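Local coordinates for venom allergen-like (VAL) 4 protein (Schistosoma mansoni, PDB 4P27) that probably binds lipids, as a secreted member of the SCP/TAPS (CAP) superfamily that lacks the prototypical CAP motifs, at residues Gly86-Lys89 / Asp90-Glu93; Lys50-Ala53 / Lys54-Lys57; Gly7-Ala10 / Ile11-Phe14; Asn42-Leu45 / Ala46-Lys50. All coordinates share one frame; numbering follows the deposited sequence.

Interaction 1 (Gly86-Lys89 / Asp90-Glu93); sequences GAMK and DWLE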
ATOM      1  N   GLY A  86      13.250   1.905  -2.793  1.00 34.48           N
ATOM      2  CA  GLY A  86      12.949   1.897  -4.190  1.00 37.89           C
ATOM      3  C   GLY A  86      11.554   1.302  -4.400  1.00 34.10           C
ATOM      4  O   GLY A  86      10.787   1.804  -5.210  1.00 38.80           O
ATOM      5  N   ALA A  87      11.287   0.182  -3.719  1.00 36.03           N
ATOM      6  CA  ALA A  87       9.981  -0.462  -3.782  1.00 31.35           C
ATOM      7  C   ALA A  87       8.855   0.577  -3.440  1.00 30.03           C
ATOM      8  O   ALA A  87       7.901   0.737  -4.228  1.00 32.92           O
ATOM      9  CB  ALA A  87       9.955  -1.627  -2.840  1.00 29.82           C
ATOM     10  N   MET A  88       9.024   1.347  -2.353  1.00 29.94           N
ATOM     11  CA  MET A  88       7.961   2.241  -1.840  1.00 30.92           C
ATOM     12  C   MET A  88       7.691   3.284  -2.891  1.00 35.58           C
ATOM     13  O   MET A  88       6.533   3.617  -3.183  1.00 34.52           O
ATOM     14  CB  MET A  88       8.327   2.946  -0.523  1.00 28.31           C
ATOM     15  CG  MET A  88       8.458   2.079   0.734  1.00 31.28           C
ATOM     16  SD  MET A  88       6.979   1.021   0.898  1.00 32.94           S
ATOM     17  CE  MET A  88       7.387  -0.581   0.189  1.00 29.25           C
ATOM     18  N   LYS A  89       8.772   3.772  -3.498  1.00 37.58           N
ATOM     19  CA  LYS A  89       8.700   4.841  -4.456  1.00 36.29           C
ATOM     20  C   LYS A  89       8.085   4.341  -5.772  1.00 35.61           C
ATOM     21  O   LYS A  89       7.322   5.049  -6.425  1.00 30.77           O
ATOM     22  CB  LYS A  89      10.111   5.337  -4.750  1.00 39.57           C
ATOM     23  CG  LYS A  89      10.093   6.762  -5.250  1.00 58.92           C
ATOM     24  CD  LYS A  89      11.181   7.079  -6.281  1.00 65.67           C
ATOM     25  CE  LYS A  89      11.230   8.603  -6.447  1.00 69.67           C
ATOM     26  NZ  LYS A  89      12.513   9.144  -6.973  1.00 83.52           N
ATOM     27  N   ASP A  90       8.448   3.133  -6.175  1.00 29.29           N
ATOM     28  CA  ASP A  90       7.773   2.520  -7.290  1.00 36.23           C
ATOM     29  C   ASP A  90       6.224   2.396  -7.090  1.00 39.76           C
ATOM     30  O   ASP A  90       5.412   2.703  -7.996  1.00 35.91           O
ATOM     31  CB  ASP A  90       8.365   1.152  -7.522  1.00 36.72           C
ATOM     32  CG  ASP A  90       7.714   0.439  -8.662  1.00 47.36           C
ATOM     33  OD1 ASP A  90       7.717   0.992  -9.755  1.00 58.13           O
ATOM     34  OD2 ASP A  90       7.194  -0.683  -8.505  1.00 54.85           O
ATOM     35  N   TRP A  91       5.808   1.914  -5.922  1.00 34.90           N
ATOM     36  CA  TRP A  91       4.370   1.826  -5.661  1.00 32.00           C
ATOM     37  C   TRP A  91       3.745   3.228  -5.734  1.00 29.34           C
ATOM     38  O   TRP A  91       2.701   3.442  -6.376  1.00 27.23           O
ATOM     39  CB  TRP A  91       4.124   1.250  -4.248  1.00 29.15           C
ATOM     40  CG  TRP A  91       4.435  -0.180  -4.098  1.00 21.97           C
ATOM     41  CD1 TRP A  91       4.799  -1.053  -5.056  1.00 25.48           C
ATOM     42  CD2 TRP A  91       4.419  -0.898  -2.853  1.00 22.93           C
ATOM     43  NE1 TRP A  91       5.043  -2.334  -4.481  1.00 24.52           N
ATOM     44  CE2 TRP A  91       4.783  -2.221  -3.119  1.00 23.52           C
ATOM     45  CE3 TRP A  91       4.081  -0.530  -1.512  1.00 21.49           C
ATOM     46  CZ2 TRP A  91       4.863  -3.182  -2.108  1.00 25.65           C
ATOM     47  CZ3 TRP A  91       4.184  -1.479  -0.555  1.00 23.47           C
ATOM     48  CH2 TRP A  91       4.585  -2.774  -0.834  1.00 23.76           C
ATOM     49  N   LEU A  92       4.338   4.188  -5.031  1.00 26.05           N
ATOM     50  CA  LEU A  92       3.784   5.555  -5.006  1.00 29.81           C
ATOM     51  C   LEU A  92       3.583   6.186  -6.416  1.00 35.19           C
ATOM     52  O   LEU A  92       2.536   6.762  -6.727  1.00 32.63           O
ATOM     53  CB  LEU A  92       4.700   6.460  -4.104  1.00 30.21           C
ATOM     54  CG  LEU A  92       4.441   7.985  -4.252  1.00 31.30           C
ATOM     55  CD1 LEU A  92       3.051   8.352  -3.753  1.00 32.01           C
ATOM     56  CD2 LEU A  92       5.494   8.793  -3.469  1.00 32.98           C
ATOM     57  N   GLU A  93       4.587   6.065  -7.272  1.00 32.80           N
ATOM     58  CA  GLU A  93       4.626   6.876  -8.487  1.00 38.65           C
ATOM     59  C   GLU A  93       3.697   6.308  -9.517  1.00 40.62           C
ATOM     60  O   GLU A  93       3.538   6.900 -10.568  1.00 34.05           O
ATOM     61  CB  GLU A  93       6.012   6.887  -9.095  1.00 40.35           C
ATOM     62  CG  GLU A  93       7.040   7.092  -8.036  1.00 53.54           C
ATOM     63  CD  GLU A  93       7.839   8.300  -8.278  1.00 55.61           C
ATOM     64  OE1 GLU A  93       7.321   9.385  -8.031  1.00 64.06           O
ATOM     65  OE2 GLU A  93       8.968   8.128  -8.728  1.00 60.67           O
TER
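Met88 and Trp91 make the tight side of this turn of helix 84-93. Their side chains run side by side and point the same way, and the methyl CE of Met88 settles over one face of the indole, 3.8 Å from the centroid of its six-membered ring and 25° off the ring normal, a CH-pi contact. The closest approach is CE to CZ3 of Trp91 at 3.4 Å. The sulfur SD stands more obliquely, 4.7 Å from the same centroid, which makes the pair a Met-aromatic contact as well. Met88 reaches this place because its chain folds back at chi2 (-50°), carrying SD and CE over toward the benzo half of the indole. The carbonyl oxygen of Ala87 lies over that same face nearer the pyrrole half, while it accepts the backbone N-H of Trp91 at 2.9 Å. Trp91 NE1 is satisfied by the carbonyl of Leu78 in strand 75-81, and Ile11, Phe14 and His15 of helix 6-22 pack against Met88.

The other side of the helix is looser. Lys89 and Glu93 are one turn apart, and their charged ends, Lys89 NZ and Glu93 OE2, stay 4.1 Å apart, beyond a salt bridge. The placement of the Glu93 side chain is itself doubtful, and its OE1 has a long, weak ion pair with Lys96. This division, with Met88 and Trp91 packed inward and Lys89 exposed, is that of an amphipathic helix laid against the sheet, as in the alpha-beta-alpha sandwich of CAP proteins.

Interaction 2 (Lys50-Ala53 / Lys54-Lys57); sequences KQQA and KRCK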
ATOM      1  N   LYS A  50       5.194 -11.742   6.194  1.00 36.92           N
ATOM      2  CA  LYS A  50       6.571 -12.288   6.316  1.00 35.49           C
ATOM      3  C   LYS A  50       6.675 -13.781   5.942  1.00 33.44           C
ATOM      4  O   LYS A  50       7.568 -14.169   5.210  1.00 31.38           O
ATOM      5  CB  LYS A  50       7.051 -12.115   7.773  1.00 41.20           C
ATOM      6  CG  LYS A  50       8.555 -12.251   7.889  1.00 43.95           C
ATOM      7  CD  LYS A  50       9.162 -10.932   8.343  1.00 72.13           C
ATOM      8  CE  LYS A  50       9.132 -10.720   9.874  1.00 65.49           C
ATOM      9  NZ  LYS A  50      10.295 -11.368  10.540  1.00 76.15           N
ATOM     10  N   GLN A  51       5.734 -14.624   6.419  1.00 31.87           N
ATOM     11  CA  GLN A  51       5.684 -16.008   5.968  1.00 36.65           C
ATOM     12  C   GLN A  51       5.592 -16.075   4.444  1.00 39.23           C
ATOM     13  O   GLN A  51       6.243 -16.918   3.840  1.00 34.40           O
ATOM     14  CB  GLN A  51       4.466 -16.768   6.593  1.00 41.37           C
ATOM     15  CG  GLN A  51       4.601 -16.916   8.126  1.00 56.66           C
ATOM     16  CD  GLN A  51       3.275 -17.295   8.775  1.00 75.05           C
ATOM     17  OE1 GLN A  51       2.651 -16.506   9.502  1.00 89.70           O
ATOM     18  NE2 GLN A  51       2.821 -18.499   8.484  1.00 82.52           N
ATOM     19  N   GLN A  52       4.762 -15.210   3.831  1.00 37.23           N
ATOM     20  CA  GLN A  52       4.638 -15.169   2.376  1.00 32.30           C
ATOM     21  C   GLN A  52       6.000 -14.720   1.814  1.00 34.08           C
ATOM     22  O   GLN A  52       6.518 -15.344   0.903  1.00 31.81           O
ATOM     23  CB  GLN A  52       3.638 -14.139   1.936  1.00 31.49           C
ATOM     24  CG  GLN A  52       3.454 -14.078   0.419  1.00 33.52           C
ATOM     25  CD  GLN A  52       2.176 -13.336   0.028  1.00 28.72           C
ATOM     26  OE1 GLN A  52       1.245 -13.260   0.818  1.00 28.31           O
ATOM     27  NE2 GLN A  52       2.121 -12.832  -1.209  1.00 26.23           N
ATOM     28  N   ALA A  53       6.572 -13.635   2.316  1.00 25.74           N
ATOM     29  CA  ALA A  53       7.753 -13.141   1.638  1.00 25.86           C
ATOM     30  C   ALA A  53       8.943 -14.167   1.754  1.00 30.81           C
ATOM     31  O   ALA A  53       9.809 -14.211   0.862  1.00 30.42           O
ATOM     32  CB  ALA A  53       8.214 -11.827   2.230  1.00 24.54           C
ATOM     33  N   LYS A  54       8.969 -14.963   2.842  1.00 32.26           N
ATOM     34  CA  LYS A  54      10.060 -15.963   3.022  1.00 40.69           C
ATOM     35  C   LYS A  54      10.052 -17.054   1.944  1.00 42.18           C
ATOM     36  O   LYS A  54      11.090 -17.648   1.727  1.00 35.79           O
ATOM     37  CB  LYS A  54      10.006 -16.709   4.387  1.00 41.36           C
ATOM     38  CG  LYS A  54      10.437 -15.915   5.605  1.00 50.62           C
ATOM     39  CD  LYS A  54      10.270 -16.785   6.850  1.00 51.85           C
ATOM     40  CE  LYS A  54      10.286 -15.941   8.110  1.00 67.15           C
ATOM     41  NZ  LYS A  54      10.819 -16.693   9.280  1.00 72.35           N
ATOM     42  N   ARG A  55       8.911 -17.322   1.269  1.00 35.08           N
ATOM     43  CA  ARG A  55       8.921 -18.210   0.123  1.00 34.94           C
ATOM     44  C   ARG A  55       9.677 -17.704  -1.052  1.00 36.80           C
ATOM     45  O   ARG A  55      10.028 -18.484  -1.982  1.00 40.18           O
ATOM     46  CB  ARG A  55       7.490 -18.627  -0.310  1.00 39.44           C
ATOM     47  CG  ARG A  55       6.689 -19.063   0.872  1.00 38.08           C
ATOM     48  CD  ARG A  55       5.332 -19.644   0.433  1.00 45.68           C
ATOM     49  NE  ARG A  55       4.544 -19.607   1.642  1.00 57.73           N
ATOM     50  CZ  ARG A  55       3.416 -18.915   1.803  1.00 62.90           C
ATOM     51  NH1 ARG A  55       2.865 -18.224   0.788  1.00 59.06           N
ATOM     52  NH2 ARG A  55       2.838 -18.937   2.993  1.00 64.22           N
ATOM     53  N   CYS A  56       9.956 -16.420  -1.048  1.00 34.89           N
ATOM     54  CA  CYS A  56      10.708 -15.796  -2.130  1.00 31.78           C
ATOM     55  C   CYS A  56      10.058 -15.906  -3.539  1.00 39.03           C
ATOM     56  O   CYS A  56      10.775 -15.736  -4.585  1.00 42.67           O
ATOM     57  CB  CYS A  56      12.145 -16.377  -2.157  1.00 34.24           C
ATOM     58  SG  CYS A  56      13.152 -15.559  -0.906  1.00 37.49           S
ATOM     59  N   LYS A  57       8.755 -16.201  -3.560  1.00 31.48           N
ATOM     60  CA  LYS A  57       7.974 -16.276  -4.795  1.00 35.94           C
ATOM     61  C   LYS A  57       7.120 -14.983  -4.980  1.00 40.27           C
ATOM     62  O   LYS A  57       6.262 -14.686  -4.155  1.00 42.12           O
ATOM     63  CB  LYS A  57       7.025 -17.445  -4.671  1.00 35.50           C
ATOM     64  CG  LYS A  57       7.641 -18.830  -4.660  1.00 40.55           C
ATOM     65  CD  LYS A  57       6.442 -19.744  -4.811  1.00 41.75           C
ATOM     66  CE  LYS A  57       6.587 -20.892  -3.869  1.00 49.89           C
ATOM     67  NZ  LYS A  57       5.543 -21.872  -4.260  1.00 54.91           N
TER
HETATM   68  O   HOH W   1       5.998 -15.825  -1.817  1.00 40.55           O
HETATM   69  O   HOH W   2       4.033 -13.386  -3.163  1.00 47.55           O
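Lys54 N donates to Lys50 O at 2.9 Å in the last regular i to i+4 bond of this C-terminal end of helix 43-54, in the alpha-beta-alpha sandwich of the CAP fold. Beyond it the spacing tightens to three residues: Arg55 N bonds to Gln52 O and Cys56 N to Ala53 O, the latter at 2.9 Å. Both donors stand well above the carbonyl planes, 54° out in each case, as the chain winds more narrowly before Cys56 leaves helical geometry with positive phi (60°).

Two waters extend the end of the helix to Lys57. One lies between Gln52 O and Lys57 O, 2.6 Å from the latter; the other accepts from Gln52 NE2 at 2.8 Å and sits by Lys57 O. Gln52 NE2 thus has two partners, the water and Gln76 OE1.

Further out, the guanidinium of Arg55 lies over its own helix, with Gln51 O and Gln52 CA above one face near the rim, while NH1 forms a salt bridge to Asp65. Lys50 and Lys54 meet through carbon, Lys50 CG to Lys54 CE at 4.1 Å, whereas Lys50 NZ and Lys54 NZ remain 5.5 Å apart. Ala53 packs on Val137 of strand 133-141. Cys56 SG passes Ala53 O at 4.0 Å and is disulfide-bonded to Cys130 SG.

Interaction 3 (Gly7-Ala10 / Ile11-Phe14); sequences GQRA and IYNF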
ATOM      1  N   GLY A   7      13.416  -2.057   8.406  1.00 37.34           N
ATOM      2  CA  GLY A   7      12.648  -1.976   7.140  1.00 39.53           C
ATOM      3  C   GLY A   7      11.160  -1.707   7.444  1.00 28.20           C
ATOM      4  O   GLY A   7      10.577  -0.875   6.800  1.00 33.97           O
ATOM      5  N   GLN A   8      10.613  -2.374   8.452  1.00 28.46           N
ATOM      6  CA  GLN A   8       9.213  -2.311   8.732  1.00 31.78           C
ATOM      7  C   GLN A   8       8.895  -0.882   9.076  1.00 34.91           C
ATOM      8  O   GLN A   8       7.912  -0.311   8.569  1.00 31.28           O
ATOM      9  CB  GLN A   8       8.875  -3.279   9.838  1.00 32.29           C
ATOM     10  CG  GLN A   8       8.810  -4.765   9.361  1.00 31.60           C
ATOM     11  CD  GLN A   8       8.498  -5.719  10.509  1.00 34.34           C
ATOM     12  OE1 GLN A   8       8.792  -5.422  11.684  1.00 38.98           O
ATOM     13  NE2 GLN A   8       7.831  -6.829  10.198  1.00 35.62           N
ATOM     14  N   ARG A   9       9.758  -0.256   9.888  1.00 31.02           N
ATOM     15  CA  ARG A   9       9.489   1.080  10.335  1.00 30.90           C
ATOM     16  C   ARG A   9       9.527   2.065   9.161  1.00 31.10           C
ATOM     17  O   ARG A   9       8.658   2.900   8.999  1.00 33.84           O
ATOM     18  CB  ARG A   9      10.422   1.530  11.497  1.00 37.68           C
ATOM     19  CG  ARG A   9      10.326   3.037  11.823  1.00 36.20           C
ATOM     20  CD  ARG A   9       9.031   3.439  12.543  1.00 43.83           C
ATOM     21  NE  ARG A   9       8.794   2.554  13.698  1.00 55.87           N
ATOM     22  CZ  ARG A   9       7.688   2.480  14.455  1.00 53.54           C
ATOM     23  NH1 ARG A   9       6.634   3.240  14.207  1.00 49.97           N
ATOM     24  NH2 ARG A   9       7.641   1.592  15.454  1.00 50.79           N
ATOM     25  N   ALA A  10      10.530   1.929   8.307  1.00 29.98           N
ATOM     26  CA  ALA A  10      10.604   2.720   7.134  1.00 32.78           C
ATOM     27  C   ALA A  10       9.320   2.550   6.224  1.00 28.88           C
ATOM     28  O   ALA A  10       8.831   3.536   5.639  1.00 29.67           O
ATOM     29  CB  ALA A  10      11.880   2.295   6.375  1.00 34.80           C
ATOM     30  N   ILE A  11       8.833   1.306   6.060  1.00 30.53           N
ATOM     31  CA  ILE A  11       7.715   1.073   5.131  1.00 26.12           C
ATOM     32  C   ILE A  11       6.477   1.759   5.797  1.00 26.53           C
ATOM     33  O   ILE A  11       5.771   2.444   5.167  1.00 26.12           O
ATOM     34  CB  ILE A  11       7.486  -0.412   4.961  1.00 26.20           C
ATOM     35  CG1 ILE A  11       8.605  -1.000   4.070  1.00 23.34           C
ATOM     36  CG2 ILE A  11       6.069  -0.678   4.344  1.00 23.82           C
ATOM     37  CD1 ILE A  11       8.714  -2.517   4.220  1.00 27.27           C
ATOM     38  N   TYR A  12       6.288   1.583   7.096  1.00 26.66           N
ATOM     39  CA  TYR A  12       5.183   2.204   7.864  1.00 29.09           C
ATOM     40  C   TYR A  12       5.180   3.712   7.762  1.00 33.89           C
ATOM     41  O   TYR A  12       4.138   4.343   7.390  1.00 31.47           O
ATOM     42  CB  TYR A  12       5.273   1.746   9.347  1.00 31.06           C
ATOM     43  CG  TYR A  12       4.081   2.100  10.212  1.00 33.21           C
ATOM     44  CD1 TYR A  12       2.756   2.183   9.655  1.00 29.14           C
ATOM     45  CD2 TYR A  12       4.243   2.346  11.572  1.00 34.28           C
ATOM     46  CE1 TYR A  12       1.667   2.468  10.459  1.00 33.07           C
ATOM     47  CE2 TYR A  12       3.135   2.692  12.408  1.00 32.16           C
ATOM     48  CZ  TYR A  12       1.863   2.756  11.838  1.00 38.34           C
ATOM     49  OH  TYR A  12       0.768   3.078  12.620  1.00 35.61           O
ATOM     50  N   ASN A  13       6.355   4.323   7.967  1.00 30.70           N
ATOM     51  CA  ASN A  13       6.396   5.804   7.877  1.00 30.10           C
ATOM     52  C   ASN A  13       6.189   6.318   6.455  1.00 27.90           C
ATOM     53  O   ASN A  13       5.701   7.424   6.238  1.00 28.79           O
ATOM     54  CB  ASN A  13       7.767   6.346   8.351  1.00 30.45           C
ATOM     55  CG  ASN A  13       8.002   6.203   9.873  1.00 33.46           C
ATOM     56  OD1 ASN A  13       9.160   6.128  10.289  1.00 37.27           O
ATOM     57  ND2 ASN A  13       6.955   6.083  10.669  1.00 31.17           N
ATOM     58  N   PHE A  14       6.709   5.603   5.480  1.00 25.45           N
ATOM     59  CA  PHE A  14       6.523   6.026   4.092  1.00 26.10           C
ATOM     60  C   PHE A  14       4.984   6.023   3.792  1.00 23.85           C
ATOM     61  O   PHE A  14       4.474   6.950   3.191  1.00 26.67           O
ATOM     62  CB  PHE A  14       7.251   5.031   3.152  1.00 25.11           C
ATOM     63  CG  PHE A  14       7.267   5.503   1.716  1.00 29.18           C
ATOM     64  CD1 PHE A  14       6.167   5.261   0.867  1.00 31.17           C
ATOM     65  CD2 PHE A  14       8.361   6.172   1.193  1.00 31.70           C
ATOM     66  CE1 PHE A  14       6.161   5.733  -0.420  1.00 29.28           C
ATOM     67  CE2 PHE A  14       8.386   6.620  -0.142  1.00 32.16           C
ATOM     68  CZ  PHE A  14       7.284   6.410  -0.944  1.00 36.10           C
TER
HETATM   69  O   HOH W   3       6.321   5.290  12.970  1.00 46.47           O
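Ile11, Tyr12, Asn13 and Phe14 each donate a backbone N-H to the carbonyl four residues earlier, from Gly7 to Ala10, in regular alpha-helical bonds of 2.9 to 3.0 Å. Among the side chains Arg9 does most of the touching. Its chain bends at chi2 (73°) and chi3 (50°), which folds the guanidinium over toward the next turn and brings NH1 to the edge of the Tyr12 ring, in its plane and 3.7 Å from CD2. The two planes are turned 53° against each other, so this is no stack. The methylene CD of Arg9 also passes Asn13 OD1 at 3.5 Å.

Tyr12 extends its hydroxyl to the carbonyl of Leu39, and its ring takes a cation-pi contact from Lys16. On the inner side, Ile11 lays CG1 against Gly7 O at 3.4 Å and packs on Ile84 of helix 84-93 and Cys125 of strand 122-130. Contact between Arg9 and its neighbours is therefore mainly van der Waals, made by the CD methylene and at the edge of the Tyr12 ring, and the exposed guanidinium probably keeps much of its hydration.

Interaction 4 (Asn42-Leu45 / Ala46-Lys50); sequences NKLL and ANKAK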
ATOM      1  N   ASN A  42      -0.213  -3.812  12.354  1.00 29.82           N
ATOM      2  CA  ASN A  42      -0.931  -4.954  12.885  1.00 29.17           C
ATOM      3  C   ASN A  42      -0.055  -6.164  12.747  1.00 34.30           C
ATOM      4  O   ASN A  42       0.483  -6.454  11.658  1.00 29.80           O
ATOM      5  CB  ASN A  42      -2.193  -5.232  12.138  1.00 27.23           C
ATOM      6  CG  ASN A  42      -2.897  -6.481  12.652  1.00 32.49           C
ATOM      7  OD1 ASN A  42      -2.665  -7.618  12.243  1.00 32.70           O
ATOM      8  ND2 ASN A  42      -3.847  -6.248  13.521  1.00 32.69           N
ATOM      9  N   LYS A  43       0.166  -6.860  13.850  1.00 37.54           N
ATOM     10  CA  LYS A  43       1.291  -7.833  13.972  1.00 36.92           C
ATOM     11  C   LYS A  43       0.933  -9.054  13.172  1.00 34.99           C
ATOM     12  O   LYS A  43       1.790  -9.682  12.563  1.00 37.64           O
ATOM     13  CB  LYS A  43       1.439  -8.263  15.446  1.00 46.26           C
ATOM     14  CG  LYS A  43       2.843  -8.508  15.945  1.00 56.14           C
ATOM     15  CD  LYS A  43       3.192  -7.521  17.057  1.00 66.79           C
ATOM     16  CE  LYS A  43       3.335  -8.227  18.397  1.00 76.07           C
ATOM     17  NZ  LYS A  43       3.366  -7.249  19.531  1.00 81.44           N
ATOM     18  N   LEU A  44      -0.357  -9.414  13.200  1.00 33.54           N
ATOM     19  CA  LEU A  44      -0.854 -10.559  12.455  1.00 37.99           C
ATOM     20  C   LEU A  44      -0.734 -10.366  10.897  1.00 36.87           C
ATOM     21  O   LEU A  44      -0.351 -11.322  10.152  1.00 31.02           O
ATOM     22  CB  LEU A  44      -2.317 -10.864  12.839  1.00 44.05           C
ATOM     23  CG  LEU A  44      -2.753 -12.322  12.994  1.00 61.44           C
ATOM     24  CD1 LEU A  44      -4.286 -12.430  12.982  1.00 55.85           C
ATOM     25  CD2 LEU A  44      -2.051 -13.314  12.028  1.00 56.81           C
ATOM     26  N   LEU A  45      -1.091  -9.179  10.415  1.00 31.21           N
ATOM     27  CA  LEU A  45      -0.912  -8.869   8.995  1.00 30.10           C
ATOM     28  C   LEU A  45       0.624  -8.992   8.667  1.00 29.18           C
ATOM     29  O   LEU A  45       0.978  -9.550   7.601  1.00 30.00           O
ATOM     30  CB  LEU A  45      -1.433  -7.498   8.694  1.00 29.38           C
ATOM     31  CG  LEU A  45      -2.916  -7.134   8.711  1.00 33.59           C
ATOM     32  CD1 LEU A  45      -3.045  -5.691   8.228  1.00 26.03           C
ATOM     33  CD2 LEU A  45      -3.732  -8.089   7.798  1.00 29.67           C
ATOM     34  N   ALA A  46       1.484  -8.469   9.553  1.00 29.12           N
ATOM     35  CA  ALA A  46       2.936  -8.377   9.325  1.00 34.42           C
ATOM     36  C   ALA A  46       3.588  -9.780   9.296  1.00 37.88           C
ATOM     37  O   ALA A  46       4.354 -10.111   8.398  1.00 33.92           O
ATOM     38  CB  ALA A  46       3.611  -7.504  10.356  1.00 27.55           C
ATOM     39  N   ASN A  47       3.166 -10.640  10.207  1.00 36.84           N
ATOM     40  CA  ASN A  47       3.651 -11.995  10.215  1.00 36.46           C
ATOM     41  C   ASN A  47       3.195 -12.769   9.037  1.00 36.77           C
ATOM     42  O   ASN A  47       3.976 -13.608   8.501  1.00 38.40           O
ATOM     43  CB  ASN A  47       3.206 -12.713  11.491  1.00 43.24           C
ATOM     44  CG  ASN A  47       3.846 -12.114  12.703  1.00 51.91           C
ATOM     45  OD1 ASN A  47       4.794 -11.317  12.596  1.00 55.97           O
ATOM     46  ND2 ASN A  47       3.315 -12.446  13.880  1.00 69.30           N
ATOM     47  N   LYS A  48       1.938 -12.566   8.620  1.00 34.16           N
ATOM     48  CA  LYS A  48       1.476 -13.340   7.466  1.00 31.78           C
ATOM     49  C   LYS A  48       2.238 -12.872   6.240  1.00 31.20           C
ATOM     50  O   LYS A  48       2.635 -13.703   5.381  1.00 29.74           O
ATOM     51  CB  LYS A  48      -0.015 -13.306   7.291  1.00 32.82           C
ATOM     52  CG  LYS A  48      -0.665 -14.226   8.368  1.00 53.19           C
ATOM     53  CD  LYS A  48      -0.837 -15.688   7.948  1.00 45.49           C
ATOM     54  CE  LYS A  48      -1.452 -15.750   6.556  1.00 57.93           C
ATOM     55  NZ  LYS A  48      -1.626 -17.141   6.110  1.00 55.95           N
ATOM     56  N   ALA A  49       2.519 -11.567   6.236  1.00 28.97           N
ATOM     57  CA  ALA A  49       3.234 -10.919   5.100  1.00 29.24           C
ATOM     58  C   ALA A  49       4.594 -11.575   5.024  1.00 33.88           C
ATOM     59  O   ALA A  49       5.099 -11.900   3.940  1.00 33.31           O
ATOM     60  CB  ALA A  49       3.395  -9.422   5.324  1.00 21.47           C
ATOM     61  N   LYS A  50       5.194 -11.742   6.194  1.00 36.92           N
ATOM     62  CA  LYS A  50       6.571 -12.288   6.316  1.00 35.49           C
ATOM     63  C   LYS A  50       6.675 -13.781   5.942  1.00 33.44           C
ATOM     64  O   LYS A  50       7.568 -14.169   5.210  1.00 31.38           O
ATOM     65  CB  LYS A  50       7.051 -12.115   7.773  1.00 41.20           C
ATOM     66  CG  LYS A  50       8.555 -12.251   7.889  1.00 43.95           C
ATOM     67  CD  LYS A  50       9.162 -10.932   8.343  1.00 72.13           C
ATOM     68  CE  LYS A  50       9.132 -10.720   9.874  1.00 65.49           C
ATOM     69  NZ  LYS A  50      10.295 -11.368  10.540  1.00 76.15           N
TER
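Ala46 N donates to the main-chain oxygen of Asn42 at 3.1 Å, and Ala46 CB rests close against that oxygen and the one of Lys43. Asn42 is also the N-cap of helix 43-54: its OD1 accepts from Leu45 N at 2.9 Å, in the carbonyl plane and on a lone pair. With CG anti to the backbone N (chi1 177°), its amide oxygen is turned to an N-H of the first turn, which has no earlier carbonyl in the helix to use.

Lys48 can be followed outward from the backbone. Its CB sits 3.5 Å from Leu44 O, the oxygen that accepts the Lys48 N-H. CG is next, 3.4 Å from the same oxygen and 4.0 Å from Leu44 CD2; here the two side chains run alongside, pointing the same way. Bends at chi2 (-89°) and chi3 then swing CD and CE off the leucine, and NZ ends in a weak hydrogen bond to the carbonyl of Asn64. Its methylenes thus pack on the helix while the ammonium group reaches a loop.

Asn47 lies flat against the preceding turn, its CG 3.2 Å from Lys43 O, the oxygen that takes its own backbone N-H. On the buried side Leu45 packs on Phe71 and Ile74, Leu45 O accepts from Asn139, and Ala49 covers Val137 in strand 133-141. Together these features describe an Asn-capped alpha-helix that begins directly after edge strand 40-41 and packs on the central sheet, as in the CAP fold.

In the fold
Along the chain the order is interaction 3, interaction 4, interaction 2, interaction 1. Interactions 4 and 2 are successive parts of helix 43-54, sharing Lys50, with centres about 11 Å apart. Interaction 3 lies on helix 6-22 and interaction 1 on helix 84-93, their centres about 12 Å apart; these two helices pack directly, Met88 CB meeting Phe14 CD1 at 3.5 Å. Gln8 of interaction 3 also touches Lys50, which links the first helix lightly to helix 43-54. Interaction 1 does not touch interactions 2 or 4, whose centres are each about 20 Å from its own. All three helices contact the mixed four-stranded sheet, consistent with the layered CAP core.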